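Local coordinates for protein tRNA (guanine(6)-N2)-methyltransferase (Thermus thermophilus, PDB 3TMA) that methylates N2 of the guanosine at position 6 of tRNA(Phe), using S-adenosyl-L-methionine as the methyl donor, at residues A[69-74]-A[175-180]; A[179-184]-A[245-250]; A[187-192]-A[214-219]. All coordinates share one frame; numbering follows the deposited sequence. Where two conformers were deposited one is given.

Interaction 1. Residues A[69-74]-A[175-180]; sequences GLRLAH and SRRFPK
Arg177 reaches across to the backbone of 69-74 and satisfies it with both terminal nitrogens. Its NH2 donates to Arg71 O over 2.9 Å, arriving in the carbonyl plane on a lone pair, although the N-H...O angle is only 146°. Its NH1 donates a hydrogen bond to a water, 2.9 Å from NH1 to the water oxygen, which lies in the guanidinium plane. That water spends its own hydrogens on Leu70 O (2.8 Å) and Ala73 O (2.7 Å), so one arginine and one water serve three carbonyls of a turn that is neither helix nor strand. With chi2 and chi3 near 180°, the chain is straight from CG to NE and spans the distance. Arg71 CD lies over one face of this guanidinium, and the two guanidinium planes stand 84° apart. Glu220 forms a salt bridge with each arginine, which probably offsets the like charges of Arg71 NH1 and Arg177 NE, 3.4 Å apart; Ser223 takes Arg71 NH2. In one of two His74 conformers, ND1 and Ser175 OG probably share a hydrogen bond of 2.9 Å. The arrangement is an interdomain joint, fastening the N-terminal THUMP-bearing part to the loop that leads into helix 189-198 of the Rossmann-fold methyltransferase domain.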
ATOM      1  N   GLY A  69       6.875   6.814   8.605  1.00 34.58           N
ATOM      2  CA  GLY A  69       6.371   5.723   9.441  1.00 34.30           C
ATOM      3  C   GLY A  69       5.019   5.205   8.955  1.00 35.97           C
ATOM      4  O   GLY A  69       4.406   4.303   9.585  1.00 35.09           O
ATOM      5  N   LEU A  70       4.519   5.797   7.871  1.00 32.24           N
ATOM      6  CA  LEU A  70       3.187   5.428   7.335  1.00 30.58           C
ATOM      7  C   LEU A  70       3.218   4.001   6.825  1.00 30.98           C
ATOM      8  O   LEU A  70       4.141   3.611   6.121  1.00 32.08           O
ATOM      9  CB  LEU A  70       2.783   6.372   6.196  1.00 28.85           C
ATOM     10  CG  LEU A  70       2.439   7.780   6.665  1.00 30.01           C
ATOM     11  CD1 LEU A  70       2.367   8.776   5.484  1.00 28.81           C
ATOM     12  CD2 LEU A  70       1.155   7.770   7.497  1.00 28.62           C
ATOM     13  N   ARG A  71       2.237   3.207   7.224  1.00 30.00           N
ATOM     14  CA  ARG A  71       2.162   1.827   6.787  1.00 31.48           C
ATOM     15  C   ARG A  71       1.212   1.605   5.604  1.00 29.83           C
ATOM     16  O   ARG A  71       1.176   0.503   5.051  1.00 30.31           O
ATOM     17  CB  ARG A  71       1.749   0.939   7.960  1.00 33.11           C
ATOM     18  CG  ARG A  71       2.758   1.013   9.105  1.00 42.62           C
ATOM     19  CD  ARG A  71       3.640  -0.162   8.979  1.00 55.09           C
ATOM     20  NE  ARG A  71       3.954  -0.669  10.292  1.00 64.40           N
ATOM     21  CZ  ARG A  71       4.578  -1.811  10.531  1.00 68.04           C
ATOM     22  NH1 ARG A  71       4.866  -2.645   9.541  1.00 63.04           N
ATOM     23  NH2 ARG A  71       4.864  -2.132  11.787  1.00 72.30           N
ATOM     24  N   LEU A  72       0.440   2.614   5.213  1.00 26.80           N
ATOM     25  CA  LEU A  72      -0.406   2.420   4.037  1.00 27.65           C
ATOM     26  C   LEU A  72       0.108   3.183   2.813  1.00 28.85           C
ATOM     27  O   LEU A  72      -0.594   3.265   1.815  1.00 27.96           O
ATOM     28  CB  LEU A  72      -1.837   2.846   4.347  1.00 25.71           C
ATOM     29  CG  LEU A  72      -2.501   1.880   5.352  1.00 32.45           C
ATOM     30  CD1 LEU A  72      -3.621   2.575   6.127  1.00 36.16           C
ATOM     31  CD2 LEU A  72      -3.003   0.643   4.594  1.00 30.84           C
ATOM     32  N   ALA A  73       1.314   3.743   2.883  1.00 25.54           N
ATOM     33  CA  ALA A  73       1.785   4.567   1.767  1.00 25.55           C
ATOM     34  C   ALA A  73       2.835   3.861   0.934  1.00 25.70           C
ATOM     35  O   ALA A  73       3.672   3.122   1.462  1.00 26.96           O
ATOM     36  CB  ALA A  73       2.325   5.919   2.272  1.00 24.39           C
ATOM     37  N   HIS A  74       2.818   4.125  -0.363  1.00 25.93           N
ATOM     38  CA  HIS A  74       3.908   3.675  -1.230  0.50 28.52           C
ATOM     39  C   HIS A  74       4.962   4.772  -1.358  1.00 29.69           C
ATOM     40  O   HIS A  74       6.089   4.601  -0.858  1.00 31.64           O
ATOM     41  CB  HIS A  74       3.381   3.274  -2.603  0.50 29.68           C
ATOM     42  CG  HIS A  74       2.556   2.036  -2.581  0.50 31.17           C
ATOM     43  ND1 HIS A  74       3.018   0.841  -2.065  0.50 31.85           N
ATOM     44  CD2 HIS A  74       1.305   1.793  -3.038  0.50 35.49           C
ATOM     45  CE1 HIS A  74       2.087  -0.084  -2.218  0.50 33.68           C
ATOM     46  NE2 HIS A  74       1.019   0.486  -2.753  0.50 30.62           N
ATOM     47  N   SER A 175       6.758   0.647   1.112  1.00 37.47           N
ATOM     48  CA  SER A 175       6.256  -0.684   1.086  1.00 39.18           C
ATOM     49  C   SER A 175       7.337  -1.741   0.843  1.00 40.43           C
ATOM     50  O   SER A 175       7.049  -2.943   0.920  1.00 40.26           O
ATOM     51  CB  SER A 175       5.166  -0.775   0.027  1.00 41.72           C
ATOM     52  OG  SER A 175       5.621  -0.179  -1.166  1.00 43.09           O
ATOM     53  N   ARG A 176       8.585  -1.316   0.625  1.00 39.39           N
ATOM     54  CA  ARG A 176       9.705  -2.273   0.530  1.00 42.20           C
ATOM     55  C   ARG A 176      10.218  -2.794   1.881  1.00 42.99           C
ATOM     56  O   ARG A 176      11.314  -3.339   1.964  1.00 46.73           O
ATOM     57  CB  ARG A 176      10.871  -1.666  -0.237  1.00 44.82           C
ATOM     58  CG  ARG A 176      10.535  -1.360  -1.666  1.00 51.42           C
ATOM     59  CD  ARG A 176      10.692  -2.609  -2.545  1.00 63.84           C
ATOM     60  NE  ARG A 176      11.024  -2.221  -3.916  1.00 74.24           N
ATOM     61  CZ  ARG A 176      10.125  -1.986  -4.868  1.00 76.13           C
ATOM     62  NH1 ARG A 176       8.831  -2.144  -4.618  1.00 74.46           N
ATOM     63  NH2 ARG A 176      10.523  -1.616  -6.080  1.00 81.70           N
ATOM     64  N   ARG A 177       9.392  -2.745   2.917  1.00 39.93           N
ATOM     65  CA  ARG A 177       9.733  -3.441   4.159  1.00 39.41           C
ATOM     66  C   ARG A 177       9.623  -4.962   3.997  1.00 41.67           C
ATOM     67  O   ARG A 177       8.904  -5.461   3.095  1.00 42.64           O
ATOM     68  CB  ARG A 177       8.907  -2.906   5.333  1.00 37.25           C
ATOM     69  CG  ARG A 177       7.382  -2.853   5.101  1.00 37.65           C
ATOM     70  CD  ARG A 177       6.697  -2.311   6.340  1.00 35.98           C
ATOM     71  NE  ARG A 177       5.234  -2.324   6.199  1.00 34.85           N
ATOM     72  CZ  ARG A 177       4.527  -1.404   5.543  1.00 34.94           C
ATOM     73  NH1 ARG A 177       5.142  -0.405   4.919  1.00 31.59           N
ATOM     74  NH2 ARG A 177       3.195  -1.493   5.477  1.00 32.56           N
ATOM     75  N   PHE A 178      10.343  -5.692   4.851  1.00 40.78           N
ATOM     76  CA  PHE A 178      10.353  -7.154   4.841  1.00 44.03           C
ATOM     77  C   PHE A 178      10.783  -7.754   3.487  1.00 47.85           C
ATOM     78  O   PHE A 178      10.075  -8.614   2.957  1.00 48.60           O
ATOM     79  CB  PHE A 178       8.981  -7.719   5.291  1.00 41.88           C
ATOM     80  CG  PHE A 178       8.456  -7.078   6.542  1.00 41.09           C
ATOM     81  CD1 PHE A 178       9.286  -6.943   7.646  1.00 37.66           C
ATOM     82  CD2 PHE A 178       7.168  -6.545   6.597  1.00 38.97           C
ATOM     83  CE1 PHE A 178       8.836  -6.296   8.808  1.00 44.12           C
ATOM     84  CE2 PHE A 178       6.682  -5.931   7.770  1.00 36.47           C
ATOM     85  CZ  PHE A 178       7.519  -5.804   8.874  1.00 40.03           C
ATOM     86  N   PRO A 179      11.949  -7.321   2.937  1.00 49.59           N
ATOM     87  CA  PRO A 179      12.370  -7.737   1.606  1.00 53.49           C
ATOM     88  C   PRO A 179      12.662  -9.252   1.534  1.00 57.44           C
ATOM     89  O   PRO A 179      12.468  -9.857   0.487  1.00 59.72           O
ATOM     90  CB  PRO A 179      13.649  -6.910   1.350  1.00 55.36           C
ATOM     91  CG  PRO A 179      14.214  -6.647   2.731  1.00 54.22           C
ATOM     92  CD  PRO A 179      12.932  -6.426   3.567  1.00 49.48           C
ATOM     93  N   LYS A 180      13.059  -9.868   2.641  1.00 60.57           N
ATOM     94  CA  LYS A 180      13.253 -11.319   2.648  1.00 65.92           C
ATOM     95  C   LYS A 180      11.956 -12.086   2.328  1.00 66.31           C
ATOM     96  O   LYS A 180      11.992 -13.170   1.765  1.00 69.52           O
ATOM     97  CB  LYS A 180      13.852 -11.800   3.973  1.00 67.10           C
ATOM     98  CG  LYS A 180      15.390 -11.845   4.023  1.00 75.39           C
ATOM     99  CD  LYS A 180      15.902 -12.099   5.457  1.00 80.07           C
ATOM    100  CE  LYS A 180      17.075 -11.173   5.817  1.00 83.57           C
ATOM    101  NZ  LYS A 180      18.400 -11.609   5.258  1.00 86.60           N
TER
HETATM  102  O   HOH W   1       3.865   1.969   3.901  1.00 20.12           O

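Interaction 2. Residues A[179-184]-A[245-250]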
ATOM      1  N   PRO A 179      11.949  -7.321   2.937  1.00 49.59           N
ATOM      2  CA  PRO A 179      12.370  -7.737   1.606  1.00 53.49           C
ATOM      3  C   PRO A 179      12.662  -9.252   1.534  1.00 57.44           C
ATOM      4  O   PRO A 179      12.468  -9.857   0.487  1.00 59.72           O
ATOM      5  CB  PRO A 179      13.649  -6.910   1.350  1.00 55.36           C
ATOM      6  CG  PRO A 179      14.214  -6.647   2.731  1.00 54.22           C
ATOM      7  CD  PRO A 179      12.932  -6.426   3.567  1.00 49.48           C
ATOM      8  N   LYS A 180      13.059  -9.868   2.641  1.00 60.57           N
ATOM      9  CA  LYS A 180      13.253 -11.319   2.648  1.00 65.92           C
ATOM     10  C   LYS A 180      11.956 -12.086   2.328  1.00 66.31           C
ATOM     11  O   LYS A 180      11.992 -13.170   1.765  1.00 69.52           O
ATOM     12  CB  LYS A 180      13.852 -11.800   3.973  1.00 67.10           C
ATOM     13  CG  LYS A 180      15.390 -11.845   4.023  1.00 75.39           C
ATOM     14  CD  LYS A 180      15.902 -12.099   5.457  1.00 80.07           C
ATOM     15  CE  LYS A 180      17.075 -11.173   5.817  1.00 83.57           C
ATOM     16  NZ  LYS A 180      18.400 -11.609   5.258  1.00 86.60           N
ATOM     17  N   ALA A 181      10.806 -11.517   2.663  1.00 65.16           N
ATOM     18  CA  ALA A 181       9.543 -12.137   2.278  1.00 66.01           C
ATOM     19  C   ALA A 181       9.036 -11.708   0.885  1.00 69.12           C
ATOM     20  O   ALA A 181       8.015 -12.202   0.430  1.00 68.57           O
ATOM     21  CB  ALA A 181       8.491 -11.893   3.332  1.00 61.26           C
ATOM     22  N   ALA A 182       9.744 -10.801   0.207  1.00 73.93           N
ATOM     23  CA  ALA A 182       9.221 -10.133  -1.008  1.00 76.89           C
ATOM     24  C   ALA A 182       9.649 -10.755  -2.346  1.00 82.72           C
ATOM     25  O   ALA A 182      10.383 -11.758  -2.393  1.00 85.47           O
ATOM     26  CB  ALA A 182       9.565  -8.648  -1.000  1.00 75.18           C
ATOM     27  N   LEU A 183       9.210 -10.120  -3.434  1.00 85.44           N
ATOM     28  CA  LEU A 183       9.339 -10.690  -4.774  1.00 91.57           C
ATOM     29  C   LEU A 183       8.250 -11.746  -4.955  1.00 93.97           C
ATOM     30  O   LEU A 183       7.944 -12.162  -6.082  1.00 97.26           O
ATOM     31  N   ARG A 184       7.696 -12.183  -3.822  1.00 93.03           N
ATOM     32  CA  ARG A 184       6.501 -13.015  -3.771  1.00 93.52           C
ATOM     33  C   ARG A 184       5.409 -12.324  -2.926  1.00 90.43           C
ATOM     34  O   ARG A 184       5.629 -12.009  -1.756  1.00 88.77           O
ATOM     35  CB  ARG A 184       6.842 -14.407  -3.215  1.00 94.41           C
ATOM     36  CG  ARG A 184       5.823 -15.495  -3.558  0.50 96.50           C
ATOM     37  CD  ARG A 184       5.606 -15.633  -5.069  0.50 98.30           C
ATOM     38  NE  ARG A 184       4.816 -16.814  -5.413  0.50 98.72           N
ATOM     39  CZ  ARG A 184       3.498 -16.913  -5.256  0.50 96.19           C
ATOM     40  NH1 ARG A 184       2.801 -15.905  -4.752  0.50 93.00           N
ATOM     41  NH2 ARG A 184       2.874 -18.026  -5.603  0.50 97.32           N
ATOM     42  N   ARG A 245      10.401 -17.702   8.153  1.00 37.11           N
ATOM     43  CA  ARG A 245      11.100 -17.765   9.461  1.00 38.07           C
ATOM     44  C   ARG A 245      12.344 -16.894   9.515  1.00 40.08           C
ATOM     45  O   ARG A 245      12.615 -16.218  10.546  1.00 38.95           O
ATOM     46  CB  ARG A 245      11.446 -19.221   9.839  1.00 40.86           C
ATOM     47  CG  ARG A 245      10.208 -20.029  10.274  1.00 40.07           C
ATOM     48  CD  ARG A 245      10.541 -21.486  10.732  1.00 48.92           C
ATOM     49  NE  ARG A 245       9.323 -22.314  10.778  1.00 52.27           N
ATOM     50  CZ  ARG A 245       9.005 -23.265   9.882  1.00 60.92           C
ATOM     51  NH1 ARG A 245       9.848 -23.596   8.901  1.00 60.93           N
ATOM     52  NH2 ARG A 245       7.834 -23.904   9.966  1.00 53.11           N
ATOM     53  N   GLU A 246      13.133 -16.937   8.433  1.00 39.45           N
ATOM     54  CA  GLU A 246      14.299 -16.067   8.299  1.00 42.63           C
ATOM     55  C   GLU A 246      13.953 -14.577   8.380  1.00 40.60           C
ATOM     56  O   GLU A 246      14.645 -13.769   9.069  1.00 40.85           O
ATOM     57  CB  GLU A 246      15.037 -16.375   6.984  1.00 45.10           C
ATOM     58  CG  GLU A 246      16.034 -17.522   7.131  1.00 52.84           C
ATOM     59  CD  GLU A 246      16.706 -17.914   5.802  0.50 59.79           C
ATOM     60  OE1 GLU A 246      16.602 -17.159   4.805  0.50 57.60           O
ATOM     61  OE2 GLU A 246      17.328 -18.996   5.762  0.50 65.63           O
ATOM     62  N   ALA A 247      12.909 -14.202   7.656  1.00 36.47           N
ATOM     63  CA  ALA A 247      12.438 -12.824   7.683  1.00 36.42           C
ATOM     64  C   ALA A 247      11.935 -12.406   9.056  1.00 33.57           C
ATOM     65  O   ALA A 247      12.175 -11.247   9.489  1.00 34.13           O
ATOM     66  CB  ALA A 247      11.325 -12.604   6.618  1.00 35.70           C
ATOM     67  N   ALA A 248      11.187 -13.294   9.729  1.00 30.49           N
ATOM     68  CA  ALA A 248      10.689 -12.994  11.076  1.00 28.98           C
ATOM     69  C   ALA A 248      11.866 -12.711  12.012  1.00 30.98           C
ATOM     70  O   ALA A 248      11.839 -11.738  12.763  1.00 31.72           O
ATOM     71  CB  ALA A 248       9.860 -14.146  11.631  1.00 27.93           C
ATOM     72  N   LEU A 249      12.880 -13.574  12.001  1.00 33.15           N
ATOM     73  CA  LEU A 249      14.055 -13.355  12.832  1.00 34.53           C
ATOM     74  C   LEU A 249      14.777 -12.021  12.507  1.00 36.52           C
ATOM     75  O   LEU A 249      15.170 -11.276  13.411  1.00 36.65           O
ATOM     76  CB  LEU A 249      15.006 -14.562  12.775  1.00 39.29           C
ATOM     77  CG  LEU A 249      16.288 -14.384  13.642  1.00 44.91           C
ATOM     78  CD1 LEU A 249      15.952 -14.240  15.114  1.00 45.74           C
ATOM     79  CD2 LEU A 249      17.306 -15.492  13.455  1.00 47.19           C
ATOM     80  N   ALA A 250      14.936 -11.702  11.223  1.00 36.02           N
ATOM     81  CA  ALA A 250      15.699 -10.519  10.821  1.00 39.29           C
ATOM     82  C   ALA A 250      15.058  -9.212  11.326  1.00 38.30           C
ATOM     83  O   ALA A 250      15.757  -8.224  11.588  1.00 39.05           O
ATOM     84  CB  ALA A 250      15.843 -10.484   9.295  1.00 41.20           C
TER
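Lys180 lies along helix 238-250 and touches it with the aliphatic part of its chain. Its CB rests on the methyl of Ala247, 3.7 Å from CB to CB, where the two backbones come nearest, with 5.3 Å between the CA atoms of Lys180 and Ala247. The chain then runs on past the carbonyl of Glu246, and its CE reaches the methyl of Ala250, 3.8 Å from Lys180 CE to Ala250 CB. Bends at chi3 (-136°) and chi4 (-79°) turn the ammonium away from this apolar strip. Lysine suits the place: four methylene groups span the three-residue step between two small side chains, while the charged end stays toward solvent. This chain is poorly ordered and the position of NZ approximate; as modelled, Glu246 OE1 is 5.9 Å from Lys180 NZ, too far for an ion pair, although the opposite charges may still attract weakly.

The helix belongs to the Rossmann-fold methyltransferase domain, where it follows strand 231-235 and precedes strand 257-260, the connecting helix of a beta-alpha-beta crossover at one edge of the sheet. The loop 179-184 lies against its last turns.

Ala181, next along and buried, brings its methyl to 4.4 Å from the methyl of Ala247, and its backbone N is 4.1 Å from Ala247 CB. Small residues on both sides suit so close an approach, and Leu219 of helix 216-225 touches both alanine methyls. The carbonyl of Ala181 accepts a hydrogen bond from Ser214 OG. Ala182 N, just past the 3-10 turn, donates to Pro179 O over 2.9 Å.

Interaction 3. Residues A[187-192]-A[214-219]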
ATOM      1  N   LEU A 187       1.745  -9.290  -3.649  1.00 70.99           N
ATOM      2  CA  LEU A 187       1.116  -8.858  -2.392  1.00 61.69           C
ATOM      3  C   LEU A 187       2.001  -7.989  -1.484  1.00 54.38           C
ATOM      4  O   LEU A 187       2.867  -8.506  -0.785  1.00 51.99           O
ATOM      5  CB  LEU A 187       0.599 -10.038  -1.597  1.00 62.08           C
ATOM      6  CG  LEU A 187      -0.030  -9.457  -0.328  1.00 61.02           C
ATOM      7  CD1 LEU A 187      -1.438  -9.042  -0.611  1.00 61.77           C
ATOM      8  CD2 LEU A 187       0.007 -10.429   0.789  1.00 61.81           C
ATOM      9  N   THR A 188       1.703  -6.701  -1.413  1.00 47.88           N
ATOM     10  CA  THR A 188       2.619  -5.771  -0.746  1.00 44.78           C
ATOM     11  C   THR A 188       2.331  -5.768   0.751  1.00 39.68           C
ATOM     12  O   THR A 188       1.193  -6.059   1.166  1.00 37.44           O
ATOM     13  CB  THR A 188       2.438  -4.344  -1.298  1.00 44.26           C
ATOM     14  OG1 THR A 188       1.107  -3.900  -0.994  1.00 46.69           O
ATOM     15  CG2 THR A 188       2.561  -4.355  -2.810  1.00 46.95           C
ATOM     16  N   PRO A 189       3.298  -5.288   1.557  1.00 37.16           N
ATOM     17  CA  PRO A 189       2.957  -5.022   2.964  1.00 34.26           C
ATOM     18  C   PRO A 189       1.822  -3.982   3.129  1.00 31.63           C
ATOM     19  O   PRO A 189       1.098  -4.022   4.129  1.00 29.19           O
ATOM     20  CB  PRO A 189       4.286  -4.493   3.556  1.00 35.64           C
ATOM     21  CG  PRO A 189       5.332  -5.156   2.737  1.00 36.21           C
ATOM     22  CD  PRO A 189       4.763  -5.266   1.327  1.00 37.55           C
ATOM     23  N   VAL A 190       1.660  -3.067   2.169  1.00 31.20           N
ATOM     24  CA  VAL A 190       0.555  -2.087   2.255  1.00 30.40           C
ATOM     25  C   VAL A 190      -0.841  -2.778   2.189  1.00 32.90           C
ATOM     26  O   VAL A 190      -1.739  -2.471   2.962  1.00 32.47           O
ATOM     27  CB  VAL A 190       0.688  -1.013   1.166  1.00 33.31           C
ATOM     28  CG1 VAL A 190      -0.602  -0.172   1.087  1.00 29.42           C
ATOM     29  CG2 VAL A 190       1.927  -0.094   1.485  1.00 29.91           C
ATOM     30  N   LEU A 191      -0.997  -3.706   1.259  1.00 33.59           N
ATOM     31  CA  LEU A 191      -2.203  -4.504   1.170  1.00 36.43           C
ATOM     32  C   LEU A 191      -2.436  -5.382   2.394  1.00 34.62           C
ATOM     33  O   LEU A 191      -3.573  -5.464   2.905  1.00 35.27           O
ATOM     34  CB  LEU A 191      -2.169  -5.380  -0.073  1.00 39.20           C
ATOM     35  CG  LEU A 191      -3.177  -4.837  -1.079  1.00 49.68           C
ATOM     36  CD1 LEU A 191      -3.037  -5.591  -2.399  1.00 57.67           C
ATOM     37  CD2 LEU A 191      -4.572  -5.010  -0.458  1.00 48.54           C
ATOM     38  N   ALA A 192      -1.371  -5.972   2.917  1.00 33.05           N
ATOM     39  CA  ALA A 192      -1.458  -6.707   4.177  1.00 32.09           C
ATOM     40  C   ALA A 192      -1.942  -5.838   5.354  1.00 31.65           C
ATOM     41  O   ALA A 192      -2.796  -6.260   6.155  1.00 33.04           O
ATOM     42  CB  ALA A 192      -0.080  -7.339   4.503  1.00 31.36           C
ATOM     43  N   SER A 214       5.719 -16.590   1.681  1.00 39.20           N
ATOM     44  CA  SER A 214       6.962 -16.195   2.338  1.00 40.87           C
ATOM     45  C   SER A 214       6.765 -15.226   3.522  1.00 37.14           C
ATOM     46  O   SER A 214       7.732 -14.731   4.090  1.00 37.14           O
ATOM     47  CB  SER A 214       7.943 -15.622   1.307  1.00 45.08           C
ATOM     48  OG  SER A 214       7.254 -14.680   0.508  1.00 50.59           O
ATOM     49  N   GLY A 215       5.519 -15.018   3.944  1.00 33.71           N
ATOM     50  CA  GLY A 215       5.253 -14.572   5.298  1.00 30.53           C
ATOM     51  C   GLY A 215       4.722 -13.144   5.401  1.00 30.22           C
ATOM     52  O   GLY A 215       4.506 -12.675   6.502  1.00 29.94           O
ATOM     53  N   THR A 216       4.494 -12.455   4.282  1.00 28.31           N
ATOM     54  CA  THR A 216       4.194 -11.004   4.320  1.00 29.27           C
ATOM     55  C   THR A 216       3.060 -10.568   5.239  1.00 27.85           C
ATOM     56  O   THR A 216       3.236  -9.627   6.053  1.00 26.17           O
ATOM     57  CB  THR A 216       3.934 -10.434   2.924  1.00 32.95           C
ATOM     58  OG1 THR A 216       5.080 -10.681   2.095  1.00 35.60           O
ATOM     59  CG2 THR A 216       3.679  -8.911   3.007  1.00 30.57           C
ATOM     60  N   ILE A 217       1.926 -11.276   5.176  1.00 24.12           N
ATOM     61  CA  ILE A 217       0.786 -10.913   6.026  1.00 26.03           C
ATOM     62  C   ILE A 217       1.073 -11.153   7.525  1.00 25.60           C
ATOM     63  O   ILE A 217       0.789 -10.275   8.361  1.00 23.20           O
ATOM     64  CB  ILE A 217      -0.485 -11.659   5.619  1.00 25.50           C
ATOM     65  CG1 ILE A 217      -1.013 -11.099   4.297  1.00 25.97           C
ATOM     66  CG2 ILE A 217      -1.569 -11.474   6.657  1.00 25.04           C
ATOM     67  CD1 ILE A 217      -2.050 -12.055   3.620  1.00 26.77           C
ATOM     68  N   ALA A 218       1.693 -12.297   7.846  1.00 22.95           N
ATOM     69  CA  ALA A 218       2.077 -12.586   9.238  1.00 22.53           C
ATOM     70  C   ALA A 218       3.054 -11.554   9.816  1.00 23.14           C
ATOM     71  O   ALA A 218       2.920 -11.157  10.983  1.00 22.89           O
ATOM     72  CB  ALA A 218       2.683 -14.034   9.381  1.00 23.06           C
ATOM     73  N   LEU A 219       4.043 -11.138   9.016  1.00 22.31           N
ATOM     74  CA  LEU A 219       5.053 -10.219   9.499  1.00 24.28           C
ATOM     75  C   LEU A 219       4.403  -8.862   9.696  1.00 24.09           C
ATOM     76  O   LEU A 219       4.727  -8.172  10.662  1.00 24.90           O
ATOM     77  CB  LEU A 219       6.216 -10.100   8.462  1.00 26.26           C
ATOM     78  CG  LEU A 219       6.972 -11.422   8.177  1.00 31.95           C
ATOM     79  CD1 LEU A 219       7.839 -11.322   6.897  1.00 32.90           C
ATOM     80  CD2 LEU A 219       7.849 -11.789   9.367  1.00 33.26           C
TER
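Thr188 OG1 accepts the backbone N-H of Leu191, 3.1 Å from N to OG1 and nearly straight at 169°, and it also shares a hydrogen bond with NE2 of His27. This is a side-chain N-cap: the hydroxyl satisfies an amide that the first turn of helix 189-198 cannot supply with a carbonyl. Pro189 follows at the first position of that helix, where a proline is welcome because no N-H is required there.

The packing across to helix 216-225 is mostly apolar. Thr216 puts CG2 opposite its own backbone N (OG1 lies beside that N, chi1 -58°), and this methyl enters the corner where the other segment turns into its helix. It lies 3.9 Å from Leu187 O and equally far from Pro189 N, with the proline ring touching it from one side at 4.1 Å, CG to CG2. Beside it, Ile217 CG1 meets two partners, Leu187 CD2 at 3.7 Å and Ala192 CB at 3.9 Å. The leucine and isoleucine chains cross at about a right angle. Leu187 is poorly ordered, so its contact is less certain, whereas the small methyl of Ala192 lets the backbones close to 5.1 Å between the CA atoms of Ala192 and Ile217.

Gly215, at the N-cap of the second helix, has phi 111°, where a side chain would strike the preceding carbonyl oxygen. Ser214, Gly215 and Thr216 probably bind S-adenosyl-L-methionine, as in related enzymes, so the contact backs the glycine-containing loop and helix start that follow the first strand, 207-209, of a Rossmann-fold methyltransferase.

In the fold
The three contacts lie close together, with interaction 1 tying the methyltransferase domain to the N-terminal part. The chain passes directly from interaction 1 to interaction 2, which have Pro179 and Lys180 in common and centres about 13 Å apart. Interaction 3 lies inside the loop closed by interaction 2, their centres about 10 Å apart. Arg177 and Ser175 of interaction 1 pack on Pro189 and Val190 of interaction 3, about 9 Å away between centres. Interactions 1 and 2 lie close to the probable cofactor loop, which interaction 3 contains: the side chain of Thr216 is about 4 Å from that of Ala181 and about 6 Å from that of Phe178.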